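Local coordinates for protein transcription initiation factor TFIID subunit 5 (Encephalitozoon cuniculi, PDB 2J4B) that is a component of the TFIID and SAGA complexes and, through TFIID, probably mediates regulation of transcription by RNA polymerase II, at residues L33-P36 / L37-I41. Sequence-based numbering, arbitrary orientation.
Sequences LLYP and LFIHI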
loop_
_atom_site.group_PDB
_atom_site.type_symbol
_atom_site.label_atom_id
_atom_site.label_comp_id
_atom_site.label_asym_id
_atom_site.label_seq_id
_atom_site.Cartn_x
_atom_site.Cartn_y
_atom_site.Cartn_z
ATOM N N LEU A 33 -4.983 -2.564 -3.937
ATOM C CA LEU A 33 -4.724 -1.947 -2.651
ATOM C C LEU A 33 -3.293 -2.177 -2.160
ATOM O O LEU A 33 -2.752 -1.350 -1.438
ATOM C CB LEU A 33 -5.720 -2.475 -1.613
ATOM C CG LEU A 33 -5.570 -1.954 -0.179
ATOM C CD1 LEU A 33 -5.573 -0.412 -0.068
ATOM C CD2 LEU A 33 -6.652 -2.538 0.732
ATOM N N LEU A 34 -2.676 -3.299 -2.513
ATOM C CA LEU A 34 -1.348 -3.591 -1.974
ATOM C C LEU A 34 -0.228 -2.701 -2.533
ATOM O O LEU A 34 0.787 -2.517 -1.867
ATOM C CB LEU A 34 -0.983 -5.053 -2.155
ATOM C CG LEU A 34 -1.902 -6.092 -1.496
ATOM C CD1 LEU A 34 -1.412 -7.524 -1.878
ATOM C CD2 LEU A 34 -2.054 -5.901 0.041
ATOM N N TYR A 35 -0.396 -2.146 -3.733
ATOM C CA TYR A 35 0.685 -1.372 -4.355
ATOM C C TYR A 35 0.952 -0.036 -3.667
ATOM O O TYR A 35 2.096 0.228 -3.270
ATOM C CB TYR A 35 0.446 -1.116 -5.849
ATOM C CG TYR A 35 1.506 -0.198 -6.455
ATOM C CD1 TYR A 35 2.841 -0.572 -6.481
ATOM C CD2 TYR A 35 1.174 1.034 -6.972
ATOM C CE1 TYR A 35 3.791 0.236 -7.025
ATOM C CE2 TYR A 35 2.124 1.859 -7.527
ATOM C CZ TYR A 35 3.435 1.457 -7.559
ATOM O OH TYR A 35 4.410 2.285 -8.105
ATOM N N PRO A 36 -0.083 0.824 -3.562
ATOM C CA PRO A 36 0.076 2.076 -2.812
ATOM C C PRO A 36 0.412 1.848 -1.341
ATOM O O PRO A 36 1.221 2.569 -0.792
ATOM C CB PRO A 36 -1.283 2.767 -2.970
ATOM C CG PRO A 36 -2.223 1.692 -3.375
ATOM C CD PRO A 36 -1.431 0.709 -4.140
ATOM N N LEU A 37 -0.179 0.846 -0.714
ATOM C CA LEU A 37 0.175 0.529 0.659
ATOM C C LEU A 37 1.664 0.165 0.783
ATOM O O LEU A 37 2.351 0.611 1.706
ATOM C CB LEU A 37 -0.669 -0.638 1.152
ATOM C CG LEU A 37 -0.364 -1.133 2.569
ATOM C CD1 LEU A 37 -0.211 0.023 3.601
ATOM C CD2 LEU A 37 -1.473 -2.137 2.987
ATOM N N PHE A 38 2.131 -0.658 -0.154
ATOM C CA PHE A 38 3.525 -1.085 -0.249
ATOM C C PHE A 38 4.523 0.072 -0.335
ATOM O O PHE A 38 5.477 0.141 0.426
ATOM C CB PHE A 38 3.678 -1.974 -1.481
ATOM C CG PHE A 38 5.091 -2.276 -1.861
ATOM C CD1 PHE A 38 5.817 -3.237 -1.181
ATOM C CD2 PHE A 38 5.677 -1.645 -2.948
ATOM C CE1 PHE A 38 7.122 -3.550 -1.569
ATOM C CE2 PHE A 38 6.977 -1.957 -3.356
ATOM C CZ PHE A 38 7.695 -2.907 -2.663
ATOM N N ILE A 39 4.297 0.970 -1.277
ATOM C CA ILE A 39 5.161 2.134 -1.438
ATOM C C ILE A 39 5.113 2.935 -0.159
ATOM O O ILE A 39 6.139 3.369 0.356
ATOM C CB ILE A 39 4.704 3.014 -2.629
ATOM C CG1 ILE A 39 4.931 2.268 -3.952
ATOM C CG2 ILE A 39 5.445 4.353 -2.640
ATOM C CD1 ILE A 39 6.366 1.816 -4.173
ATOM N N HIS A 40 3.909 3.109 0.374
ATOM C CA HIS A 40 3.737 3.936 1.556
ATOM C C HIS A 40 4.499 3.393 2.758
ATOM O O HIS A 40 5.024 4.166 3.554
ATOM C CB HIS A 40 2.257 4.138 1.885
ATOM C CG HIS A 40 1.658 5.328 1.215
ATOM N ND1 HIS A 40 2.114 6.608 1.432
ATOM C CD2 HIS A 40 0.646 5.434 0.323
ATOM C CE1 HIS A 40 1.403 7.454 0.710
ATOM N NE2 HIS A 40 0.505 6.765 0.025
ATOM N N ILE A 41 4.525 2.079 2.914
ATOM C CA ILE A 41 5.350 1.455 3.963
ATOM C C ILE A 41 6.854 1.690 3.739
ATOM O O ILE A 41 7.593 2.033 4.665
ATOM C CB ILE A 41 5.049 -0.062 4.065
ATOM C CG1 ILE A 41 3.608 -0.258 4.587
ATOM C CG2 ILE A 41 6.064 -0.757 4.956
ATOM C CD1 ILE A 41 3.092 -1.675 4.444
#
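Ile-39 rides over one face of the Tyr-35 ring, one turn further along the same helix. Its CB sits near the oxygens of two successive peptides, those of Tyr-35 and Pro-36. From there Ile-39 CG1 runs beside the backbone N (chi1 -68°), which lays it 3.6 Å from Tyr-35 O and over the ring face, where it makes a CH-pi contact 4.2 Å from the Tyr-35 ring centroid. Ile-39 CD1 runs outward from the ring, still 4.2 Å from Tyr-35 CE1, while CG1 makes the closer approach. The two side chains lie alongside each other and point the same way; Tyr-35 carries CG anti to its N (chi1 174°), and its ring leans somewhat forward along the helix. Helix 69-75 covers this pair through Phe-75, which both side chains touch.

A backbone bond ties the two residues further: Ile-39 N donates almost straight to Tyr-35 O, 3.1 Å away. In neighbouring pairs, Phe-38 N reaches Leu-34 O and His-40 N reaches Pro-36 O, whereas the bond from Leu-37 N to Leu-33 O is long and weak at 3.5 Å. Pro-36 has no N-H to give, which costs little near the start of a helix, where amides lack an i-4 acceptor within the helix. Pro-36 O is also approached obliquely by the imidazole of His-40, with His-40 CD2 at 3.1 Å; that ring stacks on His-129. On other sides Leu-37 packs against helices 8-21 and 120-129. This is the i to i+4 pattern near the start of an alpha-helix, here helix 34-47, buried at the centre of the largely helical TAF5 N-terminal (NTD2) domain.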